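Local coordinates for decaprenyl diphosphate synthase (Rhodobacter capsulatus, PDB 3MZV), which probably makes long all-trans prenyl diphosphates by magnesium-dependent addition of isopentenyl diphosphate to farnesyl diphosphate, supplying quinone side chains, at residues L78-E83 / F129-D134; E199-A204 / K311-P316; G209-I214 / I299-T304; T246-K251 / E292-A297; A262-V267 / E279-L284. All blocks are in the same frame, centred on the assembly; numbering follows the deposited sequence.

Four contacts join helix to helix and interaction 2 sets a loop on a helix; none has a hydrogen bond across its segments. Interactions 1 and 3 are buried, nearly antiparallel helix pairs: the first meets through leucine, methionine and threonine side chains, the second brings its axes closer over an alanine and lays an isoleucine on an indole. Interactions 2, 4 and 5 are only partly buried and use the aliphatic parts of glutamine and lysine, or large aromatics, beside alanines. Interactions 2 and 3 share helix 199-224, while interactions 3 and 4 share helix 290-308. Interaction 5 touches interaction 4 where Val249 meets Trp264; interaction 1 lies across the chain's centre from both.

Interaction 1: residues L78-E83 / F129-D134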
# COMPACT_ATOMS: atom_id res chain seq x y z
N LEU B 78 8.72 15.79 3.49
CA LEU B 78 7.40 15.50 4.02
C LEU B 78 6.28 15.81 3.02
O LEU B 78 5.33 15.01 2.88
CB LEU B 78 7.17 16.32 5.31
CG LEU B 78 8.09 15.90 6.48
CD1 LEU B 78 7.90 16.74 7.75
CD2 LEU B 78 7.83 14.47 6.80
N ALA B 79 6.40 16.95 2.35
CA ALA B 79 5.43 17.33 1.28
C ALA B 79 5.41 16.30 0.13
O ALA B 79 4.32 15.91 -0.32
CB ALA B 79 5.68 18.71 0.77
N ALA B 80 6.59 15.82 -0.29
CA ALA B 80 6.67 14.77 -1.30
C ALA B 80 5.98 13.46 -0.81
O ALA B 80 5.23 12.82 -1.53
CB ALA B 80 8.07 14.52 -1.68
N THR B 81 6.19 13.11 0.45
CA THR B 81 5.59 11.92 1.01
C THR B 81 4.07 12.02 1.05
O THR B 81 3.36 11.09 0.65
CB THR B 81 6.16 11.59 2.46
OG1 THR B 81 7.58 11.40 2.41
CG2 THR B 81 5.47 10.37 3.03
N VAL B 82 3.56 13.16 1.48
CA VAL B 82 2.12 13.43 1.46
C VAL B 82 1.55 13.27 0.03
O VAL B 82 0.53 12.65 -0.18
CB VAL B 82 1.86 14.84 2.01
CG1 VAL B 82 0.45 15.31 1.68
CG2 VAL B 82 2.06 14.84 3.52
N GLU B 83 2.26 13.77 -0.96
CA GLU B 83 1.79 13.63 -2.30
C GLU B 83 1.87 12.20 -2.81
O GLU B 83 0.96 11.76 -3.52
CB GLU B 83 2.58 14.53 -3.23
CG GLU B 83 1.92 14.60 -4.60
CD GLU B 83 0.72 15.52 -4.67
OE1 GLU B 83 -0.14 15.54 -3.75
OE2 GLU B 83 0.62 16.22 -5.71
N PHE B 129 7.82 6.07 2.36
CA PHE B 129 8.33 5.81 3.70
C PHE B 129 9.83 5.69 3.77
O PHE B 129 10.43 6.13 4.72
CB PHE B 129 7.56 4.68 4.38
CG PHE B 129 6.30 5.18 4.94
CD1 PHE B 129 5.23 5.39 4.12
CD2 PHE B 129 6.24 5.62 6.29
CE1 PHE B 129 4.06 5.93 4.60
CE2 PHE B 129 5.08 6.15 6.77
CZ PHE B 129 3.99 6.31 5.91
N GLN B 130 10.45 5.13 2.74
CA GLN B 130 11.89 5.08 2.67
C GLN B 130 12.45 6.48 2.73
O GLN B 130 13.37 6.76 3.52
CB GLN B 130 12.34 4.36 1.40
CG GLN B 130 13.81 4.09 1.35
CD GLN B 130 14.22 3.51 0.01
OE1 GLN B 130 13.54 3.71 -1.02
NE2 GLN B 130 15.33 2.81 0.01
N LEU B 131 11.86 7.37 1.92
CA LEU B 131 12.24 8.77 1.88
C LEU B 131 12.13 9.44 3.26
O LEU B 131 13.07 10.16 3.66
CB LEU B 131 11.34 9.48 0.88
CG LEU B 131 11.47 11.00 0.75
CD1 LEU B 131 12.89 11.40 0.43
CD2 LEU B 131 10.53 11.51 -0.29
N MET B 132 11.04 9.16 4.00
CA MET B 132 10.84 9.77 5.31
C MET B 132 11.94 9.49 6.31
O MET B 132 12.18 10.31 7.18
CB MET B 132 9.50 9.35 5.87
CG MET B 132 8.38 10.03 5.21
SD MET B 132 8.59 11.78 5.28
CE MET B 132 8.64 11.89 7.07
N THR B 133 12.60 8.34 6.18
CA THR B 133 13.67 7.95 7.07
C THR B 133 14.89 8.89 6.96
O THR B 133 15.64 9.05 7.92
CB THR B 133 14.11 6.48 6.88
OG1 THR B 133 14.79 6.30 5.62
CG2 THR B 133 12.90 5.57 6.98
N ASP B 134 15.06 9.54 5.81
CA ASP B 134 16.10 10.56 5.66
C ASP B 134 15.88 11.72 6.67
O ASP B 134 16.83 12.40 7.02
CB ASP B 134 16.08 11.16 4.25
CG ASP B 134 16.54 10.20 3.18
OD1 ASP B 134 16.91 9.08 3.52
OD2 ASP B 134 16.49 10.60 1.99
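In the mainly helical isoprenoid synthase fold, Leu78, Ala80 and Thr81 of helix 74-96 face Leu131 and Met132 of helix 114-133. The two segments run almost antiparallel, at 167°, with axes 9.4 Å apart. In this family the C-terminal end of helix 74-96 carries the first aspartate-rich motif, so this contact packs the opposite end of that helix. Every touching residue is buried, which suits small and apolar side chains. The CD2 branch of Leu131 comes to 4.1 Å from Ala80 CB, a methyl small enough for the leucine to lie over it, and the same CD2 is 4.0 Å from Thr81 OG1. Leu131 gets there with CG anti to its own N (chi1 175°), which carries the branches across to helix 74-96. In Thr81 the methyl CG2 takes the position anti to N, and OG1 lies beside N (chi1 -59°), hydrogen-bonded to the carbonyl of His77; its polar end is thus satisfied along its own helix and its methyl can serve the apolar interface. That methyl packs against the bent Met132 chain, which is deposited in two conformations; its end near Leu78 is modelled implausibly close, so the detail there is doubtful. Phe129 meets its counterpart, Phe129 of the second subunit, so helix 114-133 also faces the dimer partner. In the same segment Thr133 OG1 donates to Gln130 O at 2.6 Å, in the plane of the carbonyl, which also receives Thr133 N.

Interaction 2: residues E199-A204 / K311-P316; sequences EDQVQA and KLPDHP
The loop between helix 290-308 and helix 316-328 folds against the beginning of helix 199-224, where Leu312 and its neighbours meet Gln201 and Ala204. Leu312 pushes its CD2 branch between the two: it is 3.5 Å from Gln201 CB and 4.1 Å from Ala204 CB. With CG beside its own N (chi1 -68°) and the chain extended beyond, Gln201 runs out past the leucine in the opposite direction and lies along the loop backbone. Its CG rests 3.5 Å from Lys311 O, and its amide oxygen OE1 is 3.5 Å from Pro313 CD. No hydrogen bond links the segments; a glutamine suits this partly exposed place because its methylenes pack on Leu312 and its amide extends over Pro313. Cutting Gln201 back to an alanine is likely to bare one side of Leu312 CD2 and remove the amide that lies against Pro313 CD. In this mainly helical fold the loop is the turn into helix 316-328, for which His315 is the N-cap, its ND1 accepting a hydrogen bond from the backbone N of Leu317. Pro316 begins the helix, its CD lying over one face of the His315 ring. Ala204, one turn beyond Gln201, allows Lys311 to come close, with CB atoms 4.0 Å apart, while the bent lysine chain leads its charged end away from the helix.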
# COMPACT_ATOMS: atom_id res chain seq x y z
N GLU B 199 3.58 23.01 20.80
CA GLU B 199 2.56 22.00 20.61
C GLU B 199 1.15 22.61 20.40
O GLU B 199 0.36 22.06 19.65
CB GLU B 199 2.58 20.96 21.74
CG GLU B 199 3.80 19.97 21.71
CD GLU B 199 3.97 19.29 20.34
OE1 GLU B 199 2.94 18.90 19.73
OE2 GLU B 199 5.13 19.17 19.87
N ASP B 200 0.83 23.74 21.00
CA ASP B 200 -0.44 24.36 20.72
C ASP B 200 -0.59 24.82 19.26
O ASP B 200 -1.70 24.82 18.73
CB ASP B 200 -0.80 25.50 21.71
CG ASP B 200 0.13 26.72 21.63
OD1 ASP B 200 1.27 26.64 21.18
OD2 ASP B 200 -0.27 27.80 22.12
N GLN B 201 0.52 25.20 18.63
CA GLN B 201 0.51 25.53 17.21
C GLN B 201 0.41 24.27 16.33
O GLN B 201 -0.29 24.30 15.30
CB GLN B 201 1.73 26.38 16.81
CG GLN B 201 1.66 27.82 17.42
CD GLN B 201 2.88 28.68 17.10
OE1 GLN B 201 3.51 28.54 16.05
NE2 GLN B 201 3.21 29.58 18.03
N VAL B 202 1.10 23.20 16.73
CA VAL B 202 0.93 21.91 16.05
C VAL B 202 -0.52 21.50 16.06
O VAL B 202 -1.07 21.16 15.04
CB VAL B 202 1.77 20.80 16.68
CG1 VAL B 202 1.47 19.45 16.01
CG2 VAL B 202 3.30 21.12 16.60
N GLN B 203 -1.15 21.56 17.23
CA GLN B 203 -2.55 21.19 17.35
C GLN B 203 -3.45 22.12 16.50
O GLN B 203 -4.37 21.63 15.84
CB GLN B 203 -3.00 21.16 18.83
CG GLN B 203 -4.45 20.76 19.03
CD GLN B 203 -4.72 19.31 18.66
OE1 GLN B 203 -3.87 18.43 18.87
NE2 GLN B 203 -5.91 19.05 18.06
N ALA B 204 -3.16 23.42 16.47
CA ALA B 204 -3.97 24.34 15.69
C ALA B 204 -3.82 24.01 14.21
O ALA B 204 -4.79 24.05 13.47
CB ALA B 204 -3.58 25.79 15.94
N LYS B 311 -4.35 30.79 16.51
CA LYS B 311 -3.22 30.50 17.40
C LYS B 311 -1.87 30.51 16.72
O LYS B 311 -0.84 30.33 17.37
CB LYS B 311 -3.40 29.16 18.14
CG LYS B 311 -4.59 29.13 19.15
CD LYS B 311 -5.91 28.70 18.47
CE LYS B 311 -6.90 28.13 19.50
NZ LYS B 311 -8.12 27.51 18.90
N LEU B 312 -1.84 30.76 15.42
CA LEU B 312 -0.59 30.72 14.67
C LEU B 312 -0.03 32.15 14.48
O LEU B 312 -0.77 33.12 14.63
CB LEU B 312 -0.85 29.99 13.36
CG LEU B 312 -1.39 28.57 13.61
CD1 LEU B 312 -1.86 27.93 12.35
CD2 LEU B 312 -0.36 27.69 14.30
N PRO B 313 1.28 32.27 14.18
CA PRO B 313 1.87 33.61 14.08
C PRO B 313 1.34 34.38 12.90
O PRO B 313 0.92 33.77 11.89
CB PRO B 313 3.37 33.34 13.91
CG PRO B 313 3.54 31.95 13.75
CD PRO B 313 2.29 31.22 14.07
N ASP B 314 1.34 35.70 13.00
CA ASP B 314 0.77 36.52 11.95
C ASP B 314 1.77 36.72 10.79
O ASP B 314 2.33 37.79 10.60
CB ASP B 314 0.26 37.86 12.52
CG ASP B 314 -0.65 38.57 11.57
OD1 ASP B 314 -1.19 37.90 10.65
OD2 ASP B 314 -0.87 39.79 11.75
N HIS B 315 1.93 35.66 9.99
CA HIS B 315 2.88 35.53 8.91
C HIS B 315 2.03 35.65 7.62
O HIS B 315 0.84 35.33 7.61
CB HIS B 315 3.53 34.13 9.03
CG HIS B 315 4.63 33.84 8.06
ND1 HIS B 315 4.39 33.49 6.75
CD2 HIS B 315 5.98 33.85 8.21
CE1 HIS B 315 5.55 33.31 6.13
NE2 HIS B 315 6.52 33.53 6.99
N PRO B 316 2.63 36.10 6.51
CA PRO B 316 1.83 36.16 5.28
C PRO B 316 1.17 34.81 4.94
O PRO B 316 0.13 34.78 4.31
CB PRO B 316 2.85 36.56 4.21
CG PRO B 316 4.03 37.16 4.97
CD PRO B 316 4.03 36.54 6.32

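Interaction 3: residues G209-I214 / I299-T304; sequences GDALGI and IGWTDT
The indole of Trp301 receives Ile214 over one face and Ala211 at its edge. Ile214 CG2 is 3.4 Å from the centroid of the five-membered ring and only 7° from its normal, a CH-pi contact, while the CD1 end of the same side chain reaches 3.8 Å from CZ3 and CH2 of the six-membered ring. In this isoleucine CG2 is anti to the backbone N and CG1 beside it (chi1 -70°), which spreads the two branches along the indole. Ala211 CB lies near the ring plane, 3.8 Å from Trp301 CE3. Obliquely placed toward CZ3 is the carboxylate of Asp210, whose OD2 is paired with Arg177 in a salt bridge; Arg177 itself also touches the indole. This is a nearly antiparallel pair of helices in the alpha-helical isoprenoid synthase fold, helix 199-224, whose far end carries the second aspartate-rich motif in this family, against helix 290-308. Their segments stand at 166° with axes 7.9 Å apart, a close approach that a residue as small as Ala211 permits, its CB being 3.4 Å from Trp301 O. Replacing Trp301 with an alanine would probably open a gap over Ile214 and beside Ala211, and take from the Asp210 and Arg177 pair the flat surface next to it. One turn on, the methyl CG2 of Thr304 adds a looser contact, 4.2 Å from Ala211 CB. Thr302 spends its hydroxyl within its own helix: OG1 donates to Ile299 O at 2.6 Å, tilted from the carbonyl plane, and the same oxygen also accepts Asp303 N.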
# COMPACT_ATOMS: atom_id res chain seq x y z
N GLY B 209 -6.18 21.81 9.26
CA GLY B 209 -6.18 20.88 8.19
C GLY B 209 -7.38 19.95 8.21
O GLY B 209 -7.96 19.68 7.18
N ASP B 210 -7.73 19.45 9.40
CA ASP B 210 -8.89 18.57 9.58
C ASP B 210 -10.17 19.25 9.09
O ASP B 210 -10.90 18.71 8.29
CB ASP B 210 -9.03 18.20 11.07
CG ASP B 210 -10.27 17.40 11.40
OD1 ASP B 210 -10.40 16.23 10.95
OD2 ASP B 210 -11.12 17.94 12.13
N ALA B 211 -10.41 20.47 9.56
CA ALA B 211 -11.60 21.24 9.13
C ALA B 211 -11.61 21.53 7.62
O ALA B 211 -12.63 21.46 6.93
CB ALA B 211 -11.70 22.55 9.96
N LEU B 212 -10.49 21.96 7.08
CA LEU B 212 -10.43 22.26 5.66
C LEU B 212 -10.71 21.02 4.84
O LEU B 212 -11.33 21.12 3.77
CB LEU B 212 -9.06 22.87 5.27
CG LEU B 212 -8.82 23.49 3.90
CD1 LEU B 212 -9.44 24.84 3.81
CD2 LEU B 212 -7.28 23.55 3.68
N GLY B 213 -10.16 19.88 5.25
CA GLY B 213 -10.34 18.64 4.50
C GLY B 213 -11.79 18.16 4.53
O GLY B 213 -12.34 17.74 3.51
N ILE B 214 -12.41 18.26 5.72
CA ILE B 214 -13.82 18.02 5.86
C ILE B 214 -14.63 18.93 4.91
O ILE B 214 -15.40 18.41 4.11
CB ILE B 214 -14.29 18.16 7.28
CG1 ILE B 214 -13.76 17.04 8.12
CG2 ILE B 214 -15.88 18.15 7.31
CD1 ILE B 214 -13.82 17.30 9.59
N ILE B 299 -19.56 25.39 4.73
CA ILE B 299 -19.07 26.71 5.06
C ILE B 299 -18.84 26.82 6.59
O ILE B 299 -17.90 27.50 7.03
CB ILE B 299 -19.89 27.85 4.44
CG1 ILE B 299 -21.26 27.95 5.11
CG2 ILE B 299 -20.00 27.69 2.90
CD1 ILE B 299 -22.09 29.15 4.61
N GLY B 300 -19.59 26.05 7.37
CA GLY B 300 -19.37 25.94 8.82
C GLY B 300 -18.00 25.38 9.16
O GLY B 300 -17.29 25.90 10.03
N TRP B 301 -17.60 24.32 8.43
CA TRP B 301 -16.30 23.71 8.66
C TRP B 301 -15.19 24.71 8.29
O TRP B 301 -14.15 24.69 8.92
CB TRP B 301 -16.19 22.34 7.92
CG TRP B 301 -16.78 21.23 8.76
CD1 TRP B 301 -17.97 20.55 8.57
CD2 TRP B 301 -16.22 20.69 9.94
NE1 TRP B 301 -18.16 19.62 9.56
CE2 TRP B 301 -17.11 19.70 10.43
CE3 TRP B 301 -15.06 20.97 10.66
CZ2 TRP B 301 -16.84 18.95 11.59
CZ3 TRP B 301 -14.81 20.24 11.81
CH2 TRP B 301 -15.70 19.24 12.26
N THR B 302 -15.41 25.57 7.29
CA THR B 302 -14.37 26.57 6.96
C THR B 302 -14.28 27.61 8.07
O THR B 302 -13.21 28.14 8.34
CB THR B 302 -14.57 27.27 5.62
OG1 THR B 302 -15.74 28.04 5.66
CG2 THR B 302 -14.60 26.26 4.45
N ASP B 303 -15.40 27.90 8.75
CA ASP B 303 -15.33 28.74 9.96
C ASP B 303 -14.46 28.12 11.03
O ASP B 303 -13.63 28.80 11.63
CB ASP B 303 -16.70 28.98 10.58
CG ASP B 303 -16.65 29.90 11.79
OD1 ASP B 303 -16.31 31.07 11.61
OD2 ASP B 303 -16.99 29.46 12.92
N THR B 304 -14.68 26.84 11.30
CA THR B 304 -13.89 26.13 12.24
C THR B 304 -12.41 26.15 11.82
O THR B 304 -11.57 26.33 12.65
CB THR B 304 -14.39 24.67 12.41
OG1 THR B 304 -15.77 24.72 12.84
CG2 THR B 304 -13.58 23.94 13.46

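Interaction 4: residues T246-K251 / E292-A297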
# COMPACT_ATOMS: atom_id res chain seq x y z
N THR B 246 -24.03 9.97 1.31
CA THR B 246 -23.41 11.26 1.60
C THR B 246 -24.43 12.19 2.23
O THR B 246 -25.64 11.95 2.12
CB THR B 246 -22.80 11.87 0.31
OG1 THR B 246 -23.79 12.13 -0.68
CG2 THR B 246 -21.69 10.93 -0.28
N MET B 247 -23.96 13.28 2.82
CA MET B 247 -24.81 14.19 3.58
C MET B 247 -26.17 14.53 2.92
O MET B 247 -27.19 14.45 3.60
CB MET B 247 -24.05 15.47 3.98
CG MET B 247 -24.70 16.28 5.00
SD MET B 247 -23.69 17.73 5.63
CE MET B 247 -22.99 16.91 7.12
N PRO B 248 -26.20 14.93 1.63
CA PRO B 248 -27.49 15.40 1.07
C PRO B 248 -28.50 14.24 1.00
O PRO B 248 -29.70 14.44 1.11
CB PRO B 248 -27.13 15.86 -0.33
CG PRO B 248 -25.66 15.75 -0.43
CD PRO B 248 -25.08 15.17 0.71
N VAL B 249 -28.00 13.02 0.82
CA VAL B 249 -28.88 11.85 0.86
C VAL B 249 -29.29 11.52 2.26
O VAL B 249 -30.46 11.33 2.52
CB VAL B 249 -28.24 10.61 0.23
CG1 VAL B 249 -29.20 9.37 0.29
CG2 VAL B 249 -27.80 10.91 -1.20
N ILE B 250 -28.31 11.41 3.18
CA ILE B 250 -28.63 11.06 4.58
C ILE B 250 -29.71 12.01 5.17
O ILE B 250 -30.64 11.58 5.83
CB ILE B 250 -27.35 11.16 5.44
CG1 ILE B 250 -26.37 10.08 5.03
CG2 ILE B 250 -27.68 11.10 6.93
CD1 ILE B 250 -24.90 10.39 5.53
N LYS B 251 -29.52 13.30 4.95
CA LYS B 251 -30.47 14.29 5.47
C LYS B 251 -31.86 14.12 4.85
O LYS B 251 -32.85 14.28 5.54
CB LYS B 251 -29.97 15.71 5.22
CG LYS B 251 -28.84 16.13 6.14
CD LYS B 251 -28.45 17.58 5.89
CE LYS B 251 -27.30 18.07 6.79
NZ LYS B 251 -27.70 18.11 8.22
N GLU B 292 -29.00 22.91 0.58
CA GLU B 292 -28.63 24.10 1.35
C GLU B 292 -28.03 23.71 2.68
O GLU B 292 -27.06 24.28 3.13
CB GLU B 292 -29.84 25.02 1.52
CG GLU B 292 -29.54 26.32 2.32
CD GLU B 292 -28.45 27.20 1.69
OE1 GLU B 292 -28.13 27.09 0.49
OE2 GLU B 292 -27.89 28.01 2.40
N ALA B 293 -28.60 22.68 3.32
CA ALA B 293 -28.09 22.24 4.59
C ALA B 293 -26.65 21.73 4.45
O ALA B 293 -25.81 21.98 5.30
CB ALA B 293 -29.03 21.09 5.19
N THR B 294 -26.36 21.03 3.34
CA THR B 294 -25.00 20.53 3.12
C THR B 294 -24.07 21.71 2.83
O THR B 294 -22.95 21.70 3.29
CB THR B 294 -25.01 19.51 1.96
OG1 THR B 294 -25.92 18.46 2.29
CG2 THR B 294 -23.60 18.97 1.66
N ARG B 295 -24.54 22.70 2.08
CA ARG B 295 -23.77 23.92 1.85
C ARG B 295 -23.37 24.56 3.19
O ARG B 295 -22.21 24.90 3.41
CB ARG B 295 -24.56 24.90 1.00
CG ARG B 295 -23.73 26.05 0.50
CD ARG B 295 -24.60 27.02 -0.24
NE ARG B 295 -25.18 27.99 0.68
CZ ARG B 295 -24.55 29.07 1.16
NH1 ARG B 295 -25.19 29.88 1.97
NH2 ARG B 295 -23.29 29.36 0.82
N LEU B 296 -24.35 24.74 4.08
CA LEU B 296 -24.07 25.24 5.42
C LEU B 296 -23.04 24.42 6.19
O LEU B 296 -22.21 24.99 6.87
CB LEU B 296 -25.35 25.34 6.27
CG LEU B 296 -26.40 26.36 5.85
CD1 LEU B 296 -27.55 26.36 6.89
CD2 LEU B 296 -25.81 27.70 5.73
N ALA B 297 -23.09 23.09 6.10
CA ALA B 297 -22.14 22.24 6.82
C ALA B 297 -20.73 22.55 6.32
O ALA B 297 -19.79 22.76 7.11
CB ALA B 297 -22.45 20.74 6.60
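Met247 and Lys251 extend from one helix toward Ala297 and Ala293 on the other, with Thr294 between them. The methionine is stretched out: CG anti to its own N (chi1 -165°) and an extended chi2 carry SD to 3.4 Å from Ala297 CB, and chi3 then turns CE aside. Lys251 starts with CG beside its N, then runs extended from CB to CE, which puts its CD 3.6 Å from Ala293 CB; chi4 (-66°) bends NZ to a salt bridge with Glu169. Each alanine is small enough to accept such a long chain alongside. Thr294 points OG1 at the start of helix 247-254, 3.6 Å from Pro248 N, but proline has no N-H to give, and the hydroxyl is instead hydrogen-bonded to Thr290 O. Proline suits this first turn, where a backbone N-H would have no helical acceptor. In this alpha-helical fold the short helix 247-254 meets helix 290-308 at 128°, axes 9.4 Å apart. Turned from the contact, Arg295 NE forms a salt bridge with Glu292 OE1 at 3.1 Å, on the syn side but tilted out of the carboxylate plane; OE1 has Lys228 as a second partner.

Interaction 5: residues A262-V267 / E279-L284; sequences AFWKRV and EHAMAL
Leu284 fills the hollow that Phe263 and Trp264 make together. Its CD1 branch lies 3.6 Å from Phe263 CD2 and 3.7 Å from Trp264 NE1, so one methyl touches both rings. The rings themselves are nested, with Phe263 CD2 above the centre of the indole face. Different first torsions spread the two side chains from adjacent positions: Phe263 has CG anti to its own N (chi1 167°), while Trp264 has it beside N. A turn before Leu284 the surface of helix 277-287 dips at Ala281, and both rings use the dip: Trp264 CH2 is 3.7 Å from Ala281 CB, and Phe263 CZ is 3.8 Å from the backbone N of Ala281. The small alanine lets the indole come this close. His280 gives only its CB, 4.0 Å from Phe263 CE1. Because large aromatics span the gap, the axes stay 11.4 Å apart, crossing at -142°. The two helices follow each other in the chain, and Arg266 ties the connection with a salt bridge to Asp277. Beyond this contact Trp264 also packs on Val249, Ala252 and Val253 of helix 247-254, while Val267 and Ala281 both rest on Phe240 of helix 238-241.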
# COMPACT_ATOMS: atom_id res chain seq x y z
N ALA B 262 -39.58 4.50 0.55
CA ALA B 262 -39.64 3.49 -0.49
C ALA B 262 -38.85 3.89 -1.74
O ALA B 262 -38.18 3.05 -2.34
CB ALA B 262 -41.12 3.11 -0.84
N PHE B 263 -38.91 5.15 -2.13
CA PHE B 263 -38.06 5.65 -3.22
C PHE B 263 -36.58 5.48 -2.89
O PHE B 263 -35.83 4.93 -3.68
CB PHE B 263 -38.31 7.12 -3.48
CG PHE B 263 -37.28 7.76 -4.36
CD1 PHE B 263 -37.27 7.52 -5.73
CD2 PHE B 263 -36.26 8.51 -3.82
CE1 PHE B 263 -36.31 8.09 -6.53
CE2 PHE B 263 -35.30 9.11 -4.63
CZ PHE B 263 -35.33 8.89 -6.00
N TRP B 264 -36.18 5.96 -1.73
CA TRP B 264 -34.77 5.82 -1.32
C TRP B 264 -34.35 4.35 -1.21
O TRP B 264 -33.24 3.99 -1.61
CB TRP B 264 -34.47 6.55 0.00
CG TRP B 264 -34.60 8.02 -0.13
CD1 TRP B 264 -35.50 8.79 0.48
CD2 TRP B 264 -33.79 8.91 -0.94
NE1 TRP B 264 -35.36 10.10 0.10
CE2 TRP B 264 -34.30 10.21 -0.75
CE3 TRP B 264 -32.68 8.72 -1.79
CZ2 TRP B 264 -33.76 11.32 -1.37
CZ3 TRP B 264 -32.13 9.81 -2.40
CH2 TRP B 264 -32.68 11.11 -2.22
N LYS B 265 -35.24 3.51 -0.72
CA LYS B 265 -34.98 2.08 -0.63
C LYS B 265 -34.71 1.47 -2.02
O LYS B 265 -33.72 0.70 -2.22
CB LYS B 265 -36.17 1.40 0.02
CG LYS B 265 -35.86 0.20 0.86
CD LYS B 265 -37.12 -0.28 1.67
CE LYS B 265 -37.56 0.76 2.77
NZ LYS B 265 -37.12 0.38 4.18
N ARG B 266 -35.57 1.84 -2.97
CA ARG B 266 -35.47 1.41 -4.35
C ARG B 266 -34.14 1.78 -4.96
O ARG B 266 -33.40 0.91 -5.42
CB ARG B 266 -36.63 1.97 -5.21
CG ARG B 266 -36.56 1.58 -6.66
CD ARG B 266 -37.84 1.86 -7.40
NE ARG B 266 -38.05 3.30 -7.60
CZ ARG B 266 -37.44 4.03 -8.53
NH1 ARG B 266 -37.75 5.31 -8.66
NH2 ARG B 266 -36.54 3.48 -9.35
N VAL B 267 -33.81 3.06 -4.95
CA VAL B 267 -32.69 3.56 -5.69
C VAL B 267 -31.34 3.41 -4.96
O VAL B 267 -30.31 3.32 -5.62
CB VAL B 267 -32.86 5.07 -6.18
CG1 VAL B 267 -34.09 5.28 -7.07
CG2 VAL B 267 -32.88 6.03 -5.03
N GLU B 279 -32.81 12.99 -10.91
CA GLU B 279 -33.57 14.24 -10.83
C GLU B 279 -34.65 14.15 -9.77
O GLU B 279 -34.88 15.11 -9.04
CB GLU B 279 -34.14 14.65 -12.17
CG GLU B 279 -33.00 14.90 -13.22
CD GLU B 279 -32.53 13.64 -13.99
OE1 GLU B 279 -32.58 12.48 -13.49
OE2 GLU B 279 -32.07 13.82 -15.14
N HIS B 280 -35.27 12.97 -9.64
CA HIS B 280 -36.24 12.76 -8.57
C HIS B 280 -35.56 12.90 -7.23
O HIS B 280 -36.13 13.47 -6.32
CB HIS B 280 -36.91 11.38 -8.66
CG HIS B 280 -37.83 11.23 -9.83
ND1 HIS B 280 -38.86 12.11 -10.07
CD2 HIS B 280 -37.91 10.28 -10.79
CE1 HIS B 280 -39.52 11.73 -11.16
NE2 HIS B 280 -38.96 10.62 -11.61
N ALA B 281 -34.35 12.37 -7.09
CA ALA B 281 -33.65 12.44 -5.81
C ALA B 281 -33.34 13.90 -5.48
O ALA B 281 -33.53 14.35 -4.34
CB ALA B 281 -32.35 11.60 -5.86
N MET B 282 -32.86 14.62 -6.47
CA MET B 282 -32.57 16.05 -6.33
C MET B 282 -33.84 16.83 -5.91
O MET B 282 -33.76 17.73 -5.09
CB MET B 282 -31.98 16.64 -7.65
CG MET B 282 -30.50 16.24 -7.89
SD MET B 282 -29.95 16.46 -9.66
CE MET B 282 -28.33 15.87 -9.43
N ALA B 283 -34.99 16.46 -6.44
CA ALA B 283 -36.24 17.12 -6.09
C ALA B 283 -36.58 16.89 -4.62
O ALA B 283 -37.02 17.84 -3.94
CB ALA B 283 -37.38 16.68 -6.98
N LEU B 284 -36.35 15.68 -4.11
CA LEU B 284 -36.58 15.44 -2.68
C LEU B 284 -35.61 16.21 -1.80
O LEU B 284 -35.97 16.74 -0.72
CB LEU B 284 -36.51 13.94 -2.33
CG LEU B 284 -37.64 13.07 -2.93
CD1 LEU B 284 -37.52 11.64 -2.45
CD2 LEU B 284 -39.07 13.69 -2.58